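Binary enterotoxin of Clostridium perfringens component a (Clostridium perfringens, PDB 5WTZ) probably transfers ADP-ribose from NAD+ to actin as the enzymatic component of a two-part, iota-like enterotoxin. Local coordinates at residues Ser39-Asn44 / Leu76-Thr81; Ala82-Met87 / Leu181-Tyr186; Ser324-Lys329 / Asn412-Asp417. All blocks are in the same frame, centred on the assembly; numbering follows the deposited sequence.

Interaction 1: residues Ser39-Asn44 / Leu76-Thr81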
ATOM      1  N   SER A  39     -24.421  10.699   7.239  1.00 42.74           N
ATOM      2  CA  SER A  39     -24.145  11.904   8.000  1.00 42.53           C
ATOM      3  C   SER A  39     -23.443  11.552   9.309  1.00 41.16           C
ATOM      4  O   SER A  39     -22.416  12.138   9.641  1.00 39.76           O
ATOM      5  CB  SER A  39     -25.427  12.688   8.260  1.00 44.73           C
ATOM      6  OG  SER A  39     -25.747  13.472   7.127  1.00 45.68           O
ATOM      7  N   THR A  40     -23.966  10.565  10.028  1.00 43.88           N
ATOM      8  CA  THR A  40     -23.371  10.183  11.307  1.00 43.07           C
ATOM      9  C   THR A  40     -21.999   9.533  11.129  1.00 38.21           C
ATOM     10  O   THR A  40     -21.158   9.618  12.013  1.00 44.21           O
ATOM     11  CB  THR A  40     -24.279   9.227  12.092  1.00 47.20           C
ATOM     12  OG1 THR A  40     -24.376   7.979  11.399  1.00 58.95           O
ATOM     13  CG2 THR A  40     -25.655   9.821  12.247  1.00 43.91           C
ATOM     14  N   SER A  41     -21.761   8.893   9.991  1.00 42.84           N
ATOM     15  CA  SER A  41     -20.442   8.304   9.747  1.00 41.62           C
ATOM     16  C   SER A  41     -19.416   9.368   9.361  1.00 36.01           C
ATOM     17  O   SER A  41     -18.267   9.312   9.792  1.00 32.97           O
ATOM     18  CB  SER A  41     -20.518   7.217   8.677  1.00 39.65           C
ATOM     19  OG  SER A  41     -20.968   5.997   9.246  1.00 36.17           O
ATOM     20  N   ILE A  42     -19.830  10.350   8.571  1.00 35.58           N
ATOM     21  CA  ILE A  42     -18.967  11.495   8.308  1.00 42.53           C
ATOM     22  C   ILE A  42     -18.689  12.257   9.612  1.00 42.24           C
ATOM     23  O   ILE A  42     -17.571  12.721   9.850  1.00 33.12           O
ATOM     24  CB  ILE A  42     -19.585  12.438   7.255  1.00 45.11           C
ATOM     25  CG1 ILE A  42     -19.482  11.806   5.866  1.00 42.19           C
ATOM     26  CG2 ILE A  42     -18.918  13.809   7.281  1.00 45.40           C
ATOM     27  CD1 ILE A  42     -18.077  11.377   5.493  1.00 38.96           C
ATOM     28  N   ASN A  43     -19.702  12.368  10.469  1.00 41.20           N
ATOM     29  CA  ASN A  43     -19.506  12.993  11.771  1.00 35.65           C
ATOM     30  C   ASN A  43     -18.507  12.219  12.621  1.00 33.90           C
ATOM     31  O   ASN A  43     -17.707  12.810  13.342  1.00 33.01           O
ATOM     32  CB  ASN A  43     -20.838  13.127  12.514  1.00 37.53           C
ATOM     33  CG  ASN A  43     -21.542  14.433  12.215  1.00 53.87           C
ATOM     34  OD1 ASN A  43     -20.900  15.452  11.962  1.00 54.98           O
ATOM     35  ND2 ASN A  43     -22.869  14.415  12.262  1.00 55.36           N
ATOM     36  N   ASN A  44     -18.556  10.895  12.532  1.00 33.50           N
ATOM     37  CA  ASN A  44     -17.596  10.042  13.223  1.00 31.86           C
ATOM     38  C   ASN A  44     -16.175  10.249  12.688  1.00 30.05           C
ATOM     39  O   ASN A  44     -15.200  10.130  13.428  1.00 29.04           O
ATOM     40  CB  ASN A  44     -17.984   8.561  13.099  1.00 40.64           C
ATOM     41  CG  ASN A  44     -19.203   8.186  13.939  1.00 41.03           C
ATOM     42  OD1 ASN A  44     -19.645   8.943  14.817  1.00 36.44           O
ATOM     43  ND2 ASN A  44     -19.744   6.998  13.682  1.00 34.25           N
ATOM     44  N   LEU A  76     -16.707   2.592   7.881  1.00 31.07           N
ATOM     45  CA  LEU A  76     -15.900   2.351   6.690  1.00 35.38           C
ATOM     46  C   LEU A  76     -16.779   2.313   5.434  1.00 35.18           C
ATOM     47  O   LEU A  76     -16.453   2.938   4.426  1.00 35.35           O
ATOM     48  CB  LEU A  76     -15.102   1.052   6.827  1.00 36.20           C
ATOM     49  CG  LEU A  76     -13.943   1.082   7.828  1.00 34.44           C
ATOM     50  CD1 LEU A  76     -13.164  -0.210   7.783  1.00 31.77           C
ATOM     51  CD2 LEU A  76     -13.028   2.262   7.567  1.00 30.77           C
ATOM     52  N   LYS A  77     -17.899   1.598   5.506  1.00 36.77           N
ATOM     53  CA  LYS A  77     -18.807   1.488   4.367  1.00 36.32           C
ATOM     54  C   LYS A  77     -19.447   2.833   4.022  1.00 35.80           C
ATOM     55  O   LYS A  77     -19.480   3.235   2.860  1.00 35.03           O
ATOM     56  CB  LYS A  77     -19.903   0.452   4.647  1.00 49.03           C
ATOM     57  CG  LYS A  77     -19.396  -0.947   4.992  1.00 54.72           C
ATOM     58  CD  LYS A  77     -20.520  -1.813   5.570  1.00 59.70           C
ATOM     59  CE  LYS A  77     -20.017  -3.179   6.039  1.00 59.68           C
ATOM     60  NZ  LYS A  77     -19.758  -4.116   4.910  1.00 64.29           N
ATOM     61  N   ASN A  78     -19.944   3.534   5.040  1.00 40.96           N
ATOM     62  CA  ASN A  78     -20.741   4.740   4.817  1.00 36.52           C
ATOM     63  C   ASN A  78     -19.925   5.966   4.399  1.00 37.95           C
ATOM     64  O   ASN A  78     -20.418   6.801   3.648  1.00 36.62           O
ATOM     65  CB  ASN A  78     -21.559   5.088   6.070  1.00 37.51           C
ATOM     66  CG  ASN A  78     -22.465   3.951   6.519  1.00 47.07           C
ATOM     67  OD1 ASN A  78     -22.804   3.058   5.740  1.00 43.53           O
ATOM     68  ND2 ASN A  78     -22.854   3.975   7.790  1.00 45.96           N
ATOM     69  N   ILE A  79     -18.694   6.094   4.890  1.00 40.14           N
ATOM     70  CA  ILE A  79     -17.876   7.245   4.522  1.00 32.87           C
ATOM     71  C   ILE A  79     -17.603   7.182   3.028  1.00 35.50           C
ATOM     72  O   ILE A  79     -17.665   8.193   2.317  1.00 36.11           O
ATOM     73  CB  ILE A  79     -16.549   7.288   5.314  1.00 30.87           C
ATOM     74  CG1 ILE A  79     -16.840   7.576   6.786  1.00 34.28           C
ATOM     75  CG2 ILE A  79     -15.647   8.378   4.784  1.00 36.67           C
ATOM     76  CD1 ILE A  79     -15.706   7.217   7.711  1.00 29.21           C
ATOM     77  N   SER A  80     -17.348   5.967   2.564  1.00 32.43           N
ATOM     78  CA  SER A  80     -17.024   5.700   1.168  1.00 36.40           C
ATOM     79  C   SER A  80     -18.193   6.029   0.220  1.00 42.08           C
ATOM     80  O   SER A  80     -17.995   6.696  -0.796  1.00 43.61           O
ATOM     81  CB  SER A  80     -16.590   4.240   1.020  1.00 34.53           C
ATOM     82  OG  SER A  80     -16.078   3.970  -0.276  1.00 36.42           O
ATOM     83  N   THR A  81     -19.408   5.589   0.540  1.00 44.65           N
ATOM     84  CA  THR A  81     -20.550   5.941  -0.311  1.00 40.81           C
ATOM     85  C   THR A  81     -20.827   7.441  -0.261  1.00 46.87           C
ATOM     86  O   THR A  81     -21.278   8.033  -1.244  1.00 46.87           O
ATOM     87  CB  THR A  81     -21.840   5.197   0.081  1.00 41.37           C
ATOM     88  OG1 THR A  81     -22.303   5.666   1.355  1.00 42.33           O
ATOM     89  CG2 THR A  81     -21.607   3.700   0.125  1.00 44.96           C
TER
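Asn78 is the first residue of 76-81 to meet residues 39-44, and it does so through Ser41. Its side-chain amide donates from ND2 to Ser41 OG at 3.1 Å, bent to an N-H...O angle of 151°, with the hydroxyl lying 15° out of the amide plane. With CG anti to the carbonyl carbon, the amide reaches over the serine while Asn78 CB rests 3.5 Å from Ser41 CB, so the polar bond and the close carbon contact belong to one pair. Ser41 OG is shared: it also hydrogen-bonds Asp75 OD1, nearer the start of helix 70-83, and that carboxylate oxygen takes Asn44 ND2 as well.

Ile79 follows and splits its branches. CG1 lies 3.8 Å from the backbone atom Ser41 O, with CD1 close by, whereas CG2 turns to Ile42 and meets its CD1 at 3.9 Å. The same pair marks the closest backbone approach, 5.8 Å between Ile42 CA and Ile79 CA. Leu181 of strand 179-182 touches both isoleucines and continues the apolar layer.

The short axes pass 8.3 Å apart at a signed crossing angle of -102°. These values describe a nearly perpendicular helix-helix packing, here joining two successive helices in the N-terminal of the protein's two ADP-ribosyltransferase-family regions.

Interaction 2: residues Ala82-Met87 / Leu181-Tyr186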
ATOM      1  N   ALA A  82     -20.555   8.056   0.885  1.00 44.63           N
ATOM      2  CA  ALA A  82     -20.773   9.486   1.041  1.00 44.15           C
ATOM      3  C   ALA A  82     -19.882  10.281   0.090  1.00 44.33           C
ATOM      4  O   ALA A  82     -20.381  11.101  -0.687  1.00 44.57           O
ATOM      5  CB  ALA A  82     -20.532   9.913   2.488  1.00 39.47           C
ATOM      6  N   VAL A  83     -18.575  10.029   0.129  1.00 36.94           N
ATOM      7  CA  VAL A  83     -17.653  10.796  -0.710  1.00 35.33           C
ATOM      8  C   VAL A  83     -17.847  10.487  -2.196  1.00 35.95           C
ATOM      9  O   VAL A  83     -17.607  11.346  -3.043  1.00 42.43           O
ATOM     10  CB  VAL A  83     -16.167  10.560  -0.320  1.00 38.73           C
ATOM     11  CG1 VAL A  83     -15.889  11.123   1.075  1.00 34.69           C
ATOM     12  CG2 VAL A  83     -15.786   9.081  -0.422  1.00 38.11           C
ATOM     13  N   LYS A  84     -18.307   9.281  -2.514  1.00 37.65           N
ATOM     14  CA  LYS A  84     -18.580   8.925  -3.909  1.00 40.30           C
ATOM     15  C   LYS A  84     -19.731   9.733  -4.497  1.00 44.72           C
ATOM     16  O   LYS A  84     -19.937   9.730  -5.708  1.00 42.30           O
ATOM     17  CB  LYS A  84     -18.874   7.426  -4.044  1.00 37.31           C
ATOM     18  CG  LYS A  84     -17.626   6.564  -4.037  1.00 35.41           C
ATOM     19  CD  LYS A  84     -17.947   5.080  -3.998  1.00 39.05           C
ATOM     20  CE  LYS A  84     -16.667   4.267  -4.065  1.00 42.72           C
ATOM     21  NZ  LYS A  84     -16.734   2.976  -3.325  1.00 49.42           N
ATOM     22  N   LYS A  85     -20.481  10.424  -3.643  1.00 46.46           N
ATOM     23  CA  LYS A  85     -21.559  11.291  -4.109  1.00 46.93           C
ATOM     24  C   LYS A  85     -21.027  12.698  -4.352  1.00 47.13           C
ATOM     25  O   LYS A  85     -21.783  13.615  -4.675  1.00 47.95           O
ATOM     26  CB  LYS A  85     -22.710  11.324  -3.097  1.00 50.99           C
ATOM     27  CG  LYS A  85     -23.326   9.962  -2.798  1.00 51.39           C
ATOM     28  CD  LYS A  85     -24.410  10.054  -1.723  1.00 54.76           C
ATOM     29  CE  LYS A  85     -25.019   8.682  -1.430  1.00 53.75           C
ATOM     30  NZ  LYS A  85     -26.094   8.742  -0.390  1.00 52.75           N
ATOM     31  N   SER A  86     -19.719  12.862  -4.190  1.00 41.24           N
ATOM     32  CA  SER A  86     -19.081  14.164  -4.330  1.00 38.85           C
ATOM     33  C   SER A  86     -17.818  14.049  -5.182  1.00 45.86           C
ATOM     34  O   SER A  86     -16.722  14.376  -4.731  1.00 41.00           O
ATOM     35  CB  SER A  86     -18.747  14.747  -2.951  1.00 37.01           C
ATOM     36  OG  SER A  86     -18.354  16.103  -3.056  1.00 37.89           O
ATOM     37  N   MET A  87     -17.980  13.585  -6.418  1.00 44.21           N
ATOM     38  CA  MET A  87     -16.847  13.405  -7.319  1.00 42.15           C
ATOM     39  C   MET A  87     -16.435  14.706  -8.007  1.00 39.58           C
ATOM     40  O   MET A  87     -17.279  15.515  -8.382  1.00 39.71           O
ATOM     41  CB  MET A  87     -17.181  12.344  -8.367  1.00 41.35           C
ATOM     42  CG  MET A  87     -17.447  10.977  -7.777  1.00 39.48           C
ATOM     43  SD  MET A  87     -17.837   9.760  -9.040  1.00 57.74           S
ATOM     44  CE  MET A  87     -17.661   8.250  -8.088  1.00 61.71           C
ATOM     45  N   LEU A 181     -12.218  15.427   1.766  1.00 27.52           N
ATOM     46  CA  LEU A 181     -12.123  14.049   2.191  1.00 23.59           C
ATOM     47  C   LEU A 181     -12.048  13.125   0.974  1.00 22.90           C
ATOM     48  O   LEU A 181     -12.988  13.037   0.186  1.00 27.04           O
ATOM     49  CB  LEU A 181     -13.316  13.704   3.090  1.00 27.83           C
ATOM     50  CG  LEU A 181     -13.433  12.317   3.718  1.00 34.63           C
ATOM     51  CD1 LEU A 181     -12.136  11.868   4.346  1.00 38.50           C
ATOM     52  CD2 LEU A 181     -14.553  12.325   4.747  1.00 38.99           C
ATOM     53  N   ILE A 182     -10.911  12.458   0.815  1.00 24.66           N
ATOM     54  CA  ILE A 182     -10.697  11.584  -0.334  1.00 28.54           C
ATOM     55  C   ILE A 182     -10.969  10.120   0.011  1.00 29.13           C
ATOM     56  O   ILE A 182     -10.543   9.629   1.057  1.00 22.12           O
ATOM     57  CB  ILE A 182      -9.256  11.699  -0.871  1.00 29.02           C
ATOM     58  CG1 ILE A 182      -8.878  13.164  -1.087  1.00 27.07           C
ATOM     59  CG2 ILE A 182      -9.100  10.892  -2.153  1.00 27.24           C
ATOM     60  CD1 ILE A 182      -7.384  13.397  -1.120  1.00 29.73           C
ATOM     61  N   ASP A 183     -11.674   9.433  -0.882  1.00 26.74           N
ATOM     62  CA  ASP A 183     -11.980   8.011  -0.721  1.00 29.55           C
ATOM     63  C   ASP A 183     -10.748   7.115  -0.492  1.00 28.39           C
ATOM     64  O   ASP A 183      -9.610   7.482  -0.811  1.00 26.37           O
ATOM     65  CB  ASP A 183     -12.749   7.527  -1.953  1.00 31.59           C
ATOM     66  CG  ASP A 183     -13.623   6.327  -1.667  1.00 30.89           C
ATOM     67  OD1 ASP A 183     -13.725   5.942  -0.484  1.00 30.70           O
ATOM     68  OD2 ASP A 183     -14.220   5.782  -2.625  1.00 33.95           O
ATOM     69  N   GLN A 184     -10.999   5.937   0.073  1.00 26.67           N
ATOM     70  CA  GLN A 184      -9.995   4.897   0.226  1.00 23.93           C
ATOM     71  C   GLN A 184      -9.570   4.347  -1.127  1.00 18.77           C
ATOM     72  O   GLN A 184     -10.292   4.504  -2.111  1.00 24.08           O
ATOM     73  CB  GLN A 184     -10.531   3.745   1.081  1.00 30.46           C
ATOM     74  CG  GLN A 184     -10.462   3.935   2.581  1.00 45.80           C
ATOM     75  CD  GLN A 184     -10.720   2.633   3.324  1.00 55.07           C
ATOM     76  OE1 GLN A 184      -9.817   2.065   3.939  1.00 61.55           O
ATOM     77  NE2 GLN A 184     -11.955   2.149   3.258  1.00 55.19           N
ATOM     78  N   GLY A 185      -8.401   3.706  -1.164  1.00 23.97           N
ATOM     79  CA  GLY A 185      -7.969   2.939  -2.321  1.00 25.50           C
ATOM     80  C   GLY A 185      -6.928   3.569  -3.229  1.00 26.62           C
ATOM     81  O   GLY A 185      -6.581   2.999  -4.263  1.00 24.35           O
ATOM     82  N   TYR A 186      -6.400   4.729  -2.856  1.00 23.71           N
ATOM     83  CA  TYR A 186      -5.471   5.411  -3.750  1.00 19.48           C
ATOM     84  C   TYR A 186      -4.021   5.345  -3.305  1.00 22.23           C
ATOM     85  O   TYR A 186      -3.698   4.961  -2.173  1.00 19.33           O
ATOM     86  CB  TYR A 186      -5.891   6.880  -3.922  1.00 22.28           C
ATOM     87  CG  TYR A 186      -7.239   7.032  -4.574  1.00 28.09           C
ATOM     88  CD1 TYR A 186      -7.372   7.010  -5.959  1.00 33.59           C
ATOM     89  CD2 TYR A 186      -8.388   7.179  -3.809  1.00 31.11           C
ATOM     90  CE1 TYR A 186      -8.611   7.139  -6.559  1.00 36.48           C
ATOM     91  CE2 TYR A 186      -9.634   7.307  -4.402  1.00 36.10           C
ATOM     92  CZ  TYR A 186      -9.739   7.287  -5.775  1.00 42.91           C
ATOM     93  OH  TYR A 186     -10.972   7.416  -6.369  1.00 44.97           O
TER
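Asp183 OD1 takes two hydrogen bonds, one from the backbone Gln184 N at 2.8 Å and one with the hydroxyl of Ser80 on helix 70-83. The amide bond is bent, with an N-H...O angle of 131°, and reaches OD1 from above the carboxylate plane, 47° out of it. The contact is a helix-to-sheet junction: the last part of helix 70-83, running into a type I beta turn from Val83 to Ser86, packs against the end of the central strand, 179-182, of a three-stranded antiparallel sheet.

Val83 makes the largest share of the contact by dividing its two methyls. CG1 turns to Leu181, 3.8 Å from its CG, and the two side chains cross at about a right angle; the same methyl also touches the backbone Leu181 O. CG2 lies 3.7 Å from Asp183 CG and equally near Asp183 CB, so it covers the inner part of the acid. Ala169, on the neighbouring strand 168-171, also touches Val83.

The other carboxylate oxygen, OD2, faces Lys84. This lysine is extended as far as CE and bent at its last torsion (chi4 148°). The Lys84 NZ to Asp183 OD2 salt bridge is long, at 3.8 Å, while NZ also hydrogen-bonds Ser80 OG. A carbon, not the ammonium nitrogen, makes the lysine's closest approach: Lys84 CE stands 3.2 Å from Asp183 OD2.

Interaction 3: residues Ser324-Lys329 / Asn412-Asp417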
ATOM      1  N   SER A 324      12.048   0.646  15.106  1.00 30.91           N
ATOM      2  CA  SER A 324      13.026   1.636  14.643  1.00 26.85           C
ATOM      3  C   SER A 324      14.271   0.988  14.042  1.00 26.46           C
ATOM      4  O   SER A 324      14.758   1.412  12.988  1.00 23.31           O
ATOM      5  CB  SER A 324      13.437   2.557  15.789  1.00 32.63           C
ATOM      6  OG  SER A 324      12.317   3.272  16.270  1.00 44.01           O
ATOM      7  N   LYS A 325      14.782  -0.039  14.721  1.00 26.92           N
ATOM      8  CA  LYS A 325      15.935  -0.795  14.232  1.00 29.55           C
ATOM      9  C   LYS A 325      15.644  -1.394  12.864  1.00 19.27           C
ATOM     10  O   LYS A 325      16.484  -1.346  11.964  1.00 23.27           O
ATOM     11  CB  LYS A 325      16.318  -1.914  15.207  1.00 31.10           C
ATOM     12  CG  LYS A 325      17.064  -1.456  16.442  1.00 38.57           C
ATOM     13  CD  LYS A 325      17.459  -2.634  17.342  1.00 45.99           C
ATOM     14  CE  LYS A 325      18.739  -3.311  16.869  1.00 49.53           C
ATOM     15  NZ  LYS A 325      19.191  -4.383  17.810  1.00 55.03           N
ATOM     16  N   PHE A 326      14.445  -1.945  12.707  1.00 19.67           N
ATOM     17  CA  PHE A 326      14.066  -2.618  11.479  1.00 22.60           C
ATOM     18  C   PHE A 326      13.975  -1.613  10.339  1.00 26.07           C
ATOM     19  O   PHE A 326      14.405  -1.885   9.210  1.00 23.62           O
ATOM     20  CB  PHE A 326      12.735  -3.348  11.667  1.00 22.35           C
ATOM     21  CG  PHE A 326      12.412  -4.315  10.576  1.00 21.43           C
ATOM     22  CD1 PHE A 326      12.862  -5.627  10.641  1.00 21.41           C
ATOM     23  CD2 PHE A 326      11.645  -3.926   9.488  1.00 21.15           C
ATOM     24  CE1 PHE A 326      12.568  -6.532   9.636  1.00 16.64           C
ATOM     25  CE2 PHE A 326      11.345  -4.828   8.472  1.00 19.65           C
ATOM     26  CZ  PHE A 326      11.797  -6.135   8.551  1.00 15.38           C
ATOM     27  N   LYS A 327      13.414  -0.446  10.644  1.00 23.38           N
ATOM     28  CA  LYS A 327      13.272   0.604   9.646  1.00 19.55           C
ATOM     29  C   LYS A 327      14.640   1.103   9.220  1.00 22.24           C
ATOM     30  O   LYS A 327      14.890   1.293   8.024  1.00 24.52           O
ATOM     31  CB  LYS A 327      12.412   1.754  10.175  1.00 22.99           C
ATOM     32  CG  LYS A 327      10.942   1.387  10.346  1.00 20.77           C
ATOM     33  CD  LYS A 327      10.131   2.605  10.747  1.00 29.18           C
ATOM     34  CE  LYS A 327       8.643   2.307  10.737  1.00 33.42           C
ATOM     35  NZ  LYS A 327       7.862   3.565  10.619  1.00 37.46           N
ATOM     36  N   GLU A 328      15.531   1.297  10.189  1.00 18.91           N
ATOM     37  CA  GLU A 328      16.876   1.772   9.907  1.00 24.44           C
ATOM     38  C   GLU A 328      17.655   0.765   9.053  1.00 19.27           C
ATOM     39  O   GLU A 328      18.406   1.141   8.151  1.00 25.75           O
ATOM     40  CB  GLU A 328      17.623   2.051  11.211  1.00 26.49           C
ATOM     41  CG  GLU A 328      17.535   3.495  11.680  1.00 44.88           C
ATOM     42  CD  GLU A 328      18.406   4.430  10.856  1.00 54.72           C
ATOM     43  OE1 GLU A 328      19.473   3.988  10.367  1.00 53.27           O
ATOM     44  OE2 GLU A 328      18.021   5.608  10.703  1.00 63.99           O
ATOM     45  N   LYS A 329      17.456  -0.517   9.327  1.00 23.95           N
ATOM     46  CA  LYS A 329      18.187  -1.558   8.618  1.00 27.61           C
ATOM     47  C   LYS A 329      17.709  -1.726   7.175  1.00 25.70           C
ATOM     48  O   LYS A 329      18.527  -1.932   6.277  1.00 20.45           O
ATOM     49  CB  LYS A 329      18.068  -2.885   9.376  1.00 29.15           C
ATOM     50  CG  LYS A 329      18.917  -4.030   8.834  1.00 28.40           C
ATOM     51  CD  LYS A 329      18.924  -5.175   9.834  1.00 30.78           C
ATOM     52  CE  LYS A 329      19.563  -6.431   9.267  1.00 39.08           C
ATOM     53  NZ  LYS A 329      20.979  -6.224   8.847  1.00 46.83           N
ATOM     54  N   ASN A 412       2.234  -6.215  17.497  1.00 25.34           N
ATOM     55  CA  ASN A 412       2.545  -5.327  16.394  1.00 27.42           C
ATOM     56  C   ASN A 412       3.090  -6.108  15.202  1.00 27.32           C
ATOM     57  O   ASN A 412       3.916  -7.019  15.349  1.00 24.86           O
ATOM     58  CB  ASN A 412       3.550  -4.261  16.811  1.00 28.99           C
ATOM     59  CG  ASN A 412       2.918  -3.163  17.614  1.00 38.66           C
ATOM     60  OD1 ASN A 412       1.767  -2.798  17.382  1.00 39.45           O
ATOM     61  ND2 ASN A 412       3.666  -2.613  18.560  1.00 49.38           N
ATOM     62  N   LYS A 413       2.616  -5.741  14.021  1.00 22.80           N
ATOM     63  CA  LYS A 413       3.091  -6.321  12.778  1.00 19.80           C
ATOM     64  C   LYS A 413       3.585  -5.218  11.849  1.00 24.42           C
ATOM     65  O   LYS A 413       3.224  -4.044  12.026  1.00 25.26           O
ATOM     66  CB  LYS A 413       1.981  -7.147  12.129  1.00 17.66           C
ATOM     67  CG  LYS A 413       1.531  -8.322  13.013  1.00 18.14           C
ATOM     68  CD  LYS A 413       0.519  -9.211  12.301  1.00 20.74           C
ATOM     69  CE  LYS A 413       0.411 -10.572  12.989  1.00 22.02           C
ATOM     70  NZ  LYS A 413      -0.749 -11.391  12.462  1.00 19.89           N
ATOM     71  N   LEU A 414       4.415  -5.577  10.874  1.00 17.02           N
ATOM     72  CA  LEU A 414       4.955  -4.592   9.934  1.00 15.05           C
ATOM     73  C   LEU A 414       4.462  -4.813   8.515  1.00 13.17           C
ATOM     74  O   LEU A 414       4.687  -5.862   7.911  1.00 18.28           O
ATOM     75  CB  LEU A 414       6.485  -4.610   9.949  1.00 20.78           C
ATOM     76  CG  LEU A 414       7.123  -4.342  11.314  1.00 22.24           C
ATOM     77  CD1 LEU A 414       8.634  -4.429  11.236  1.00 20.21           C
ATOM     78  CD2 LEU A 414       6.691  -2.978  11.874  1.00 19.87           C
ATOM     79  N   ILE A 415       3.789  -3.801   7.995  1.00 16.95           N
ATOM     80  CA  ILE A 415       3.404  -3.771   6.601  1.00 14.28           C
ATOM     81  C   ILE A 415       4.598  -3.252   5.804  1.00 20.35           C
ATOM     82  O   ILE A 415       5.018  -2.106   5.981  1.00 20.39           O
ATOM     83  CB  ILE A 415       2.158  -2.882   6.405  1.00 14.47           C
ATOM     84  CG1 ILE A 415       1.035  -3.362   7.325  1.00 15.96           C
ATOM     85  CG2 ILE A 415       1.710  -2.895   4.935  1.00 17.75           C
ATOM     86  CD1 ILE A 415      -0.075  -2.368   7.534  1.00 19.57           C
ATOM     87  N   ILE A 416       5.156  -4.101   4.954  1.00 15.00           N
ATOM     88  CA  ILE A 416       6.396  -3.764   4.253  1.00 16.17           C
ATOM     89  C   ILE A 416       6.073  -3.503   2.791  1.00 18.62           C
ATOM     90  O   ILE A 416       5.959  -4.430   1.984  1.00 17.22           O
ATOM     91  CB  ILE A 416       7.446  -4.885   4.405  1.00 18.58           C
ATOM     92  CG1 ILE A 416       7.674  -5.178   5.897  1.00 21.45           C
ATOM     93  CG2 ILE A 416       8.753  -4.499   3.722  1.00 14.58           C
ATOM     94  CD1 ILE A 416       8.677  -6.250   6.169  1.00 23.63           C
ATOM     95  N   ASP A 417       5.878  -2.229   2.467  1.00 15.59           N
ATOM     96  CA  ASP A 417       5.644  -1.831   1.080  1.00 11.92           C
ATOM     97  C   ASP A 417       6.929  -1.959   0.296  1.00 13.85           C
ATOM     98  O   ASP A 417       7.953  -1.398   0.680  1.00 14.21           O
ATOM     99  CB  ASP A 417       5.121  -0.399   1.012  1.00 18.33           C
ATOM    100  CG  ASP A 417       3.643  -0.317   1.311  1.00 21.12           C
ATOM    101  OD1 ASP A 417       2.836  -0.664   0.424  1.00 15.33           O
ATOM    102  OD2 ASP A 417       3.294   0.080   2.433  1.00 20.59           O
TER
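Phe326 carries this contact from the helix, its ring meeting Leu414 and Ile416 on the strand. The ring is swung across by a first torsion that sets CG opposite the backbone N (chi1 -167°). Leu414 sends one methyl over a ring face: CD1 lies 3.9 Å from the centroid of the Phe326 ring and 27° off the ring normal, which satisfies a CH-pi contact. That methyl is displaced toward one side of the ring, as its shortest distance, 3.5 Å to Phe326 CD2, indicates. Farther out, Ile416 CD1 approaches obliquely, 3.8 Å from Phe326 CE2 and almost as near CZ, its side chain crossing that of Phe326 at about a right angle. Leu414 and Ile416 alternate with Ile415, so both present their side chains to the helix.

All three touching residues are buried, and the backbones stay well apart, with 9.4 Å between Phe326 CA and Leu414 CA; the side chains bridge that gap. Ile416 lies about 8 Å, side chain to side chain, from the NAD-binding Glu305. Helix 320-330 thus packs on one face of the five-stranded mixed sheet, where Leu358 of strand 358-364 and Ile398 of strand 391-403 also touch Phe326, and Phe306 and Trp330 add aromatic neighbours.

Overall arrangement
Interactions 1 and 2 adjoin, their centres 11 Å apart, and both use helix 70-83: residues 76-81 lean on helix 36-61, and the helix's C-terminal end packs against residues of strand 179-182 and just after it. Leu181 and Ser80 are the shared residues that join the two contacts directly. Interaction 3 belongs to the C-terminal ADP-ribosyltransferase region, its centre about 31 Å from that of interaction 1 and 29 Å from that of interaction 2, and touches neither. All three are largely buried, with Lys84 the one exposed participant. Their chemistry differs: interaction 1 pairs an amide-hydroxyl bond with isoleucine packing, interaction 2 adds a long lysine-aspartate salt bridge at its exposed side, and interaction 3 is wholly apolar, in the region that holds NAD.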